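Local coordinates for functional macrophage inflammatory protein 1-alpha homolog (Human herpesvirus 8, PDB 1ZXT), which acts as a virus-encoded CC chemokine, vMIP-I, that binds CC chemokine receptors and probably mimics host chemokines, at residues Ser10-Phe15 and Gly39-Thr44; His18-Gln23 and Lys56-Gln61. All blocks are in the same frame, centred on the assembly; numbering follows the deposited sequence.

In the fold
From the N terminus, the chain first passes through 10-15, which contact 1 fixes to 39-44, that is Gly39 and the middle strand 40-44 of the sheet; the loop so closed contains strand 25-30. Next comes 18-23, still ahead of that strand, and contact 2 sets it against the beginning of helix 57-64, closing a longer loop that contains all three strands. The two loops cross, because 18-23 falls between the halves of contact 1 and 39-44 between those of contact 2. The centres of the two contacts lie about 13 Å apart, yet the contacts touch: Val40 packs on Val59 and Leu42 on Pro20. Together they tie the long N-terminal loop to the sheet and helix of the chemokine fold.

Contact 1: Ser10-Phe15 and Gly39-Thr44; sequences SCCYGF and GVILLT
Cys12 and Ile41 meet at the ends of their side chains, with Cys12 SG 3.8 Å from Ile41 CD1. The sulfur stands beside its own backbone N and anti to the carbonyl carbon (chi1 -66°), which carries it toward strand 40-44. The CB of Ile41 does not point at the loop, but its CG1 branch (chi1 -54°, chi2 -54°) brings CD1 to the sulfur. The second meeting is at Gly39, whose CA lies 3.9 Å from Phe15 CE1, at the edge of the ring and near its plane. Having no side chain, Gly39 lets the ring edge come right up to its backbone CA. The nearest approach of the two backbones is also here, with Cys12 CA 6.1 Å from Gly39 CA.

In the next shell, Cys12 SG is joined by a disulfide to Cys51 on strand 49-52, and the adjacent Cys11 to Cys35. These are the two disulfides of the CC chemokine fold, which begin at neighbouring cysteines. Ile41 packs on Tyr29 and on Cys51, so its side chain touches both halves of the Cys12-Cys51 bridge. Gly39 is held by backbone hydrogen bonding to Thr31, and the Phe15 side chain rests on Asp53.

The segments therefore meet mainly through the sulfur, a methyl, a ring edge and the glycine CA, in a largely buried setting. Such contacts impose little direction of their own, and the disulfides Cys12-Cys51 and Cys11-Cys35 probably do most to set the loop's position beside the start of strand 40-44.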
ATOM      1  N   SER A  10     -11.404   0.774  -1.890  1.00 27.57           N
ATOM      2  CA  SER A  10     -10.514   0.773  -0.739  1.00 26.40           C
ATOM      3  C   SER A  10      -9.468   1.932  -0.922  1.00 27.25           C
ATOM      4  O   SER A  10      -8.786   1.985  -1.946  1.00 31.36           O
ATOM      5  CB  SER A  10      -9.823  -0.577  -0.634  1.00 31.02           C
ATOM      6  OG  SER A  10      -9.002  -0.596   0.514  1.00 32.83           O
ATOM      7  N   CYS A  11      -9.428   2.859   0.032  1.00 26.75           N
ATOM      8  CA  CYS A  11      -8.598   4.050  -0.063  1.00 27.34           C
ATOM      9  C   CYS A  11      -7.937   4.272   1.256  1.00 26.64           C
ATOM     10  O   CYS A  11      -8.424   3.859   2.316  1.00 28.73           O
ATOM     11  CB  CYS A  11      -9.459   5.244  -0.331  1.00 26.37           C
ATOM     12  SG  CYS A  11     -10.292   5.133  -1.929  1.00 28.72           S
ATOM     13  N   CYS A  12      -6.784   4.886   1.198  1.00 28.67           N
ATOM     14  CA  CYS A  12      -6.129   5.359   2.393  1.00 29.30           C
ATOM     15  C   CYS A  12      -6.519   6.768   2.750  1.00 29.37           C
ATOM     16  O   CYS A  12      -6.334   7.703   1.934  1.00 32.55           O
ATOM     17  CB  CYS A  12      -4.628   5.327   2.200  1.00 29.24           C
ATOM     18  SG  CYS A  12      -4.022   3.654   2.021  1.00 31.49           S
ATOM     19  N   TYR A  13      -7.008   6.946   3.986  1.00 29.11           N
ATOM     20  CA  TYR A  13      -7.262   8.291   4.555  1.00 31.08           C
ATOM     21  C   TYR A  13      -6.275   8.397   5.720  1.00 34.29           C
ATOM     22  O   TYR A  13      -6.526   7.900   6.838  1.00 36.89           O
ATOM     23  CB  TYR A  13      -8.731   8.472   5.044  1.00 30.83           C
ATOM     24  CG  TYR A  13      -9.720   8.095   3.946  1.00 30.95           C
ATOM     25  CD1 TYR A  13     -10.053   8.986   2.953  1.00 31.74           C
ATOM     26  CD2 TYR A  13     -10.183   6.798   3.853  1.00 33.89           C
ATOM     27  CE1 TYR A  13     -10.929   8.640   1.950  1.00 37.18           C
ATOM     28  CE2 TYR A  13     -11.048   6.410   2.871  1.00 34.43           C
ATOM     29  CZ  TYR A  13     -11.422   7.288   1.872  1.00 30.85           C
ATOM     30  OH  TYR A  13     -12.293   6.905   0.795  1.00 34.01           O
ATOM     31  N   GLY A  14      -5.123   8.941   5.426  1.00 34.42           N
ATOM     32  CA  GLY A  14      -4.002   8.918   6.331  1.00 32.55           C
ATOM     33  C   GLY A  14      -2.953   7.924   5.885  1.00 31.09           C
ATOM     34  O   GLY A  14      -3.236   6.779   5.514  1.00 30.14           O
ATOM     35  N   PHE A  15      -1.721   8.361   5.904  1.00 28.31           N
ATOM     36  CA  PHE A  15      -0.629   7.428   5.641  1.00 26.83           C
ATOM     37  C   PHE A  15       0.282   7.282   6.818  1.00 29.18           C
ATOM     38  O   PHE A  15       0.499   8.223   7.589  1.00 28.10           O
ATOM     39  CB  PHE A  15       0.190   7.887   4.468  1.00 28.10           C
ATOM     40  CG  PHE A  15      -0.555   8.037   3.202  1.00 26.27           C
ATOM     41  CD1 PHE A  15      -0.907   6.959   2.458  1.00 27.81           C
ATOM     42  CD2 PHE A  15      -0.893   9.276   2.725  1.00 32.61           C
ATOM     43  CE1 PHE A  15      -1.578   7.079   1.272  1.00 32.44           C
ATOM     44  CE2 PHE A  15      -1.581   9.400   1.489  1.00 32.98           C
ATOM     45  CZ  PHE A  15      -1.911   8.293   0.782  1.00 34.92           C
ATOM     46  N   GLY A  39      -2.563   5.880  -3.098  1.00 31.10           N
ATOM     47  CA  GLY A  39      -1.969   5.113  -2.022  1.00 29.44           C
ATOM     48  C   GLY A  39      -1.424   3.819  -2.486  1.00 30.52           C
ATOM     49  O   GLY A  39      -1.759   3.321  -3.553  1.00 30.22           O
ATOM     50  N   VAL A  40      -0.646   3.231  -1.622  1.00 30.25           N
ATOM     51  CA  VAL A  40      -0.202   1.808  -1.748  1.00 29.63           C
ATOM     52  C   VAL A  40      -0.421   1.145  -0.430  1.00 27.99           C
ATOM     53  O   VAL A  40      -0.296   1.800   0.619  1.00 28.50           O
ATOM     54  CB  VAL A  40       1.249   1.621  -2.277  1.00 32.51           C
ATOM     55  CG1 VAL A  40       1.431   2.235  -3.655  1.00 31.34           C
ATOM     56  CG2 VAL A  40       2.304   2.114  -1.322  1.00 31.35           C
ATOM     57  N   ILE A  41      -0.722  -0.141  -0.474  1.00 27.44           N
ATOM     58  CA  ILE A  41      -0.672  -0.995   0.711  1.00 30.11           C
ATOM     59  C   ILE A  41       0.621  -1.738   0.769  1.00 29.47           C
ATOM     60  O   ILE A  41       0.957  -2.436  -0.139  1.00 29.77           O
ATOM     61  CB  ILE A  41      -1.863  -1.957   0.743  1.00 29.35           C
ATOM     62  CG1 ILE A  41      -3.173  -1.186   0.627  1.00 30.05           C
ATOM     63  CG2 ILE A  41      -1.876  -2.938   1.958  1.00 29.79           C
ATOM     64  CD1 ILE A  41      -3.342  -0.081   1.646  1.00 29.62           C
ATOM     65  N   LEU A  42       1.334  -1.601   1.885  1.00 29.47           N
ATOM     66  CA  LEU A  42       2.411  -2.515   2.231  1.00 26.98           C
ATOM     67  C   LEU A  42       1.837  -3.594   3.099  1.00 28.02           C
ATOM     68  O   LEU A  42       1.465  -3.360   4.222  1.00 27.17           O
ATOM     69  CB  LEU A  42       3.540  -1.823   2.964  1.00 26.19           C
ATOM     70  CG  LEU A  42       4.080  -0.596   2.230  1.00 26.13           C
ATOM     71  CD1 LEU A  42       5.053   0.131   3.126  1.00 25.26           C
ATOM     72  CD2 LEU A  42       4.676  -0.882   0.859  1.00 26.73           C
ATOM     73  N   LEU A  43       1.773  -4.796   2.562  1.00 27.81           N
ATOM     74  CA  LEU A  43       1.090  -5.892   3.258  1.00 30.24           C
ATOM     75  C   LEU A  43       2.082  -6.701   4.041  1.00 28.74           C
ATOM     76  O   LEU A  43       3.151  -7.163   3.568  1.00 28.78           O
ATOM     77  CB  LEU A  43       0.333  -6.788   2.257  1.00 32.68           C
ATOM     78  CG  LEU A  43      -0.451  -7.955   2.896  1.00 29.44           C
ATOM     79  CD1 LEU A  43      -1.695  -7.404   3.494  1.00 31.36           C
ATOM     80  CD2 LEU A  43      -0.685  -9.083   1.881  1.00 34.23           C
ATOM     81  N   THR A  44       1.803  -6.884   5.312  1.00 28.27           N
ATOM     82  CA  THR A  44       2.817  -7.635   6.117  1.00 26.71           C
ATOM     83  C   THR A  44       2.570  -9.120   6.047  1.00 29.54           C
ATOM     84  O   THR A  44       1.492  -9.539   5.697  1.00 29.61           O
ATOM     85  CB  THR A  44       2.860  -7.204   7.618  1.00 25.62           C
ATOM     86  OG1 THR A  44       1.707  -7.728   8.254  1.00 28.35           O
ATOM     87  CG2 THR A  44       2.691  -5.663   7.820  1.00 26.38           C
TER

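Contact 2: His18-Gln23 and Lys56-Gln61; sequences HPPPVQ and KNWVRQ
Trp58 projects from the first turn of helix 57-64 toward Pro19, and its side chain supplies most of the contact. From CB, the CG atom falls between the backbone N and the carbonyl carbon (chi1 69°), which turns the indole toward Pro19. At the ring fusion, CD2 lies 3.8 Å from Pro19 CG, and CE2 is at a similar distance from the same atom. That proline carbon sits almost exactly over the six-membered ring, 3.8 Å from the centroid and 13° off the normal, a CH-pi contact. Farther along, CE3 faces both CG and CB of Pro19, and CZ2 lies near Pro19 N and CD. At the far rim, CZ3 makes the closest approach, 3.6 Å to Pro19 CA, and also meets Pro20 CD at 4.0 Å, where the two side chains cross at about a right angle. Trp58 CH2 lies 3.8 Å from Pro19 CA, with the carbonyl carbon of His18 a little farther off.

Val59 CG2 lies against the opposite face, offset toward the rim. Pro20 also packs on Ile50, and Val59 on Ala52.

The contact joins the N-loop, which follows the cysteine pair in chemokines, to the C-terminal helix. Proline ring C-H groups carry a slight positive polarisation, which probably suits them to the electron-rich indole face; this CH-pi packing should hold the loop close to the helix without any polar bond between the segments.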
ATOM      1  N   HIS A  18       6.188   6.775   9.261  1.00 33.78           N
ATOM      2  CA  HIS A  18       7.446   6.164   9.631  1.00 32.69           C
ATOM      3  C   HIS A  18       7.511   4.810   9.016  1.00 30.58           C
ATOM      4  O   HIS A  18       6.578   4.026   9.163  1.00 29.20           O
ATOM      5  CB  HIS A  18       7.574   6.043  11.146  1.00 33.66           C
ATOM      6  CG  HIS A  18       7.198   7.286  11.867  1.00 37.43           C
ATOM      7  ND1 HIS A  18       5.886   7.590  12.166  1.00 43.87           N
ATOM      8  CD2 HIS A  18       7.945   8.336  12.277  1.00 40.66           C
ATOM      9  CE1 HIS A  18       5.851   8.761  12.776  1.00 42.83           C
ATOM     10  NE2 HIS A  18       7.091   9.221  12.879  1.00 40.05           N
ATOM     11  N   PRO A  19       8.578   4.568   8.274  1.00 29.18           N
ATOM     12  CA  PRO A  19       8.836   3.282   7.650  1.00 28.62           C
ATOM     13  C   PRO A  19       8.694   2.095   8.573  1.00 28.47           C
ATOM     14  O   PRO A  19       9.257   2.107   9.684  1.00 27.93           O
ATOM     15  CB  PRO A  19      10.271   3.412   7.169  1.00 28.25           C
ATOM     16  CG  PRO A  19      10.512   4.839   7.019  1.00 28.73           C
ATOM     17  CD  PRO A  19       9.673   5.532   8.015  1.00 29.41           C
ATOM     18  N   PRO A  20       7.947   1.079   8.132  1.00 28.04           N
ATOM     19  CA  PRO A  20       7.896  -0.207   8.842  1.00 27.22           C
ATOM     20  C   PRO A  20       9.180  -1.003   8.691  1.00 26.47           C
ATOM     21  O   PRO A  20       9.940  -0.748   7.732  1.00 26.72           O
ATOM     22  CB  PRO A  20       6.701  -0.975   8.160  1.00 27.71           C
ATOM     23  CG  PRO A  20       6.555  -0.346   6.833  1.00 28.58           C
ATOM     24  CD  PRO A  20       6.984   1.129   6.993  1.00 27.35           C
ATOM     25  N   PRO A  21       9.383  -2.022   9.540  1.00 25.68           N
ATOM     26  CA  PRO A  21      10.453  -2.948   9.349  1.00 27.06           C
ATOM     27  C   PRO A  21      10.288  -3.801   8.078  1.00 28.91           C
ATOM     28  O   PRO A  21       9.310  -4.526   7.920  1.00 30.07           O
ATOM     29  CB  PRO A  21      10.312  -3.880  10.549  1.00 24.46           C
ATOM     30  CG  PRO A  21       9.143  -3.494  11.324  1.00 28.01           C
ATOM     31  CD  PRO A  21       8.592  -2.375  10.713  1.00 24.44           C
ATOM     32  N   VAL A  22      11.286  -3.755   7.230  1.00 29.09           N
ATOM     33  CA  VAL A  22      11.272  -4.463   5.985  1.00 29.60           C
ATOM     34  C   VAL A  22      11.031  -5.962   6.240  1.00 28.39           C
ATOM     35  O   VAL A  22      10.375  -6.604   5.456  1.00 26.07           O
ATOM     36  CB  VAL A  22      12.622  -4.331   5.242  1.00 32.70           C
ATOM     37  CG1 VAL A  22      12.467  -4.868   3.823  1.00 36.33           C
ATOM     38  CG2 VAL A  22      13.162  -2.857   5.244  1.00 35.47           C
ATOM     39  N   GLN A  23      11.566  -6.506   7.345  1.00 28.53           N
ATOM     40  CA  GLN A  23      11.498  -7.947   7.566  1.00 29.72           C
ATOM     41  C   GLN A  23      10.049  -8.434   7.663  1.00 29.65           C
ATOM     42  O   GLN A  23       9.798  -9.584   7.464  1.00 31.63           O
ATOM     43  CB  GLN A  23      12.411  -8.427   8.736  1.00 31.80           C
ATOM     44  CG  GLN A  23      11.876  -8.232  10.154  1.00 31.44           C
ATOM     45  CD  GLN A  23      12.865  -8.779  11.216  1.00 41.32           C
ATOM     46  OE1 GLN A  23      13.895  -8.155  11.481  1.00 34.08           O
ATOM     47  NE2 GLN A  23      12.603  -9.969  11.769  1.00 26.23           N
ATOM     48  N   LYS A  56       6.271   9.523  -1.651  1.00 28.30           N
ATOM     49  CA  LYS A  56       7.473   9.526  -0.837  1.00 28.72           C
ATOM     50  C   LYS A  56       8.530   8.591  -1.339  1.00 28.41           C
ATOM     51  O   LYS A  56       8.299   7.421  -1.532  1.00 30.09           O
ATOM     52  CB  LYS A  56       7.145   9.120   0.610  1.00 28.65           C
ATOM     53  CG  LYS A  56       6.090   9.986   1.316  1.00 31.37           C
ATOM     54  CD  LYS A  56       6.476  11.397   1.379  1.00 37.05           C
ATOM     55  CE  LYS A  56       5.670  12.126   2.443  1.00 39.79           C
ATOM     56  NZ  LYS A  56       6.055  13.575   2.582  1.00 43.44           N
ATOM     57  N   ASN A  57       9.740   9.102  -1.458  1.00 30.46           N
ATOM     58  CA  ASN A  57      10.827   8.279  -1.942  1.00 29.94           C
ATOM     59  C   ASN A  57      11.066   6.997  -1.121  1.00 29.19           C
ATOM     60  O   ASN A  57      11.325   5.917  -1.677  1.00 28.63           O
ATOM     61  CB  ASN A  57      12.113   9.106  -2.052  1.00 31.47           C
ATOM     62  CG  ASN A  57      13.237   8.311  -2.609  1.00 34.16           C
ATOM     63  OD1 ASN A  57      13.091   7.635  -3.642  1.00 40.94           O
ATOM     64  ND2 ASN A  57      14.366   8.340  -1.921  1.00 37.31           N
ATOM     65  N   TRP A  58      11.002   7.095   0.200  1.00 28.25           N
ATOM     66  CA  TRP A  58      11.219   5.882   0.983  1.00 28.14           C
ATOM     67  C   TRP A  58      10.157   4.774   0.693  1.00 27.63           C
ATOM     68  O   TRP A  58      10.430   3.590   0.713  1.00 26.46           O
ATOM     69  CB  TRP A  58      11.369   6.173   2.478  1.00 28.58           C
ATOM     70  CG  TRP A  58      10.173   6.626   3.190  1.00 29.28           C
ATOM     71  CD1 TRP A  58       9.840   7.918   3.516  1.00 30.18           C
ATOM     72  CD2 TRP A  58       9.079   5.802   3.684  1.00 28.76           C
ATOM     73  NE1 TRP A  58       8.635   7.944   4.192  1.00 31.33           N
ATOM     74  CE2 TRP A  58       8.155   6.667   4.316  1.00 25.46           C
ATOM     75  CE3 TRP A  58       8.812   4.439   3.677  1.00 25.67           C
ATOM     76  CZ2 TRP A  58       7.017   6.197   4.956  1.00 27.16           C
ATOM     77  CZ3 TRP A  58       7.685   3.974   4.284  1.00 26.07           C
ATOM     78  CH2 TRP A  58       6.771   4.861   4.912  1.00 25.95           C
ATOM     79  N   VAL A  59       8.955   5.169   0.405  1.00 27.64           N
ATOM     80  CA  VAL A  59       7.902   4.196   0.048  1.00 29.39           C
ATOM     81  C   VAL A  59       8.169   3.543  -1.333  1.00 30.67           C
ATOM     82  O   VAL A  59       7.991   2.337  -1.500  1.00 33.07           O
ATOM     83  CB  VAL A  59       6.500   4.849  -0.004  1.00 27.84           C
ATOM     84  CG1 VAL A  59       5.393   3.864  -0.418  1.00 26.70           C
ATOM     85  CG2 VAL A  59       6.076   5.445   1.322  1.00 30.85           C
ATOM     86  N   ARG A  60       8.589   4.345  -2.307  1.00 30.51           N
ATOM     87  CA  ARG A  60       8.954   3.798  -3.592  1.00 32.85           C
ATOM     88  C   ARG A  60      10.090   2.819  -3.463  1.00 32.72           C
ATOM     89  O   ARG A  60      10.205   1.871  -4.237  1.00 34.84           O
ATOM     90  CB  ARG A  60       9.373   4.910  -4.545  1.00 33.32           C
ATOM     91  CG  ARG A  60       8.242   5.754  -5.015  1.00 37.19           C
ATOM     92  CD  ARG A  60       8.686   6.767  -6.055  1.00 42.35           C
ATOM     93  NE  ARG A  60       8.166   8.082  -5.701  1.00 50.18           N
ATOM     94  CZ  ARG A  60       8.893   9.106  -5.253  1.00 54.62           C
ATOM     95  NH1 ARG A  60      10.222   9.044  -5.127  1.00 53.88           N
ATOM     96  NH2 ARG A  60       8.273  10.239  -4.968  1.00 58.25           N
ATOM     97  N   GLN A  61      11.007   3.069  -2.537  1.00 33.15           N
ATOM     98  CA  GLN A  61      12.172   2.198  -2.421  1.00 33.92           C
ATOM     99  C   GLN A  61      11.780   0.881  -1.833  1.00 34.00           C
ATOM    100  O   GLN A  61      12.290  -0.142  -2.249  1.00 33.99           O
ATOM    101  CB  GLN A  61      13.245   2.846  -1.576  1.00 34.61           C
ATOM    102  CG  GLN A  61      13.839   4.058  -2.226  1.00 38.92           C
ATOM    103  CD  GLN A  61      14.926   4.672  -1.328  1.00 45.68           C
ATOM    104  OE1 GLN A  61      16.013   4.078  -1.145  1.00 50.71           O
ATOM    105  NE2 GLN A  61      14.622   5.853  -0.743  1.00 46.40           N
TER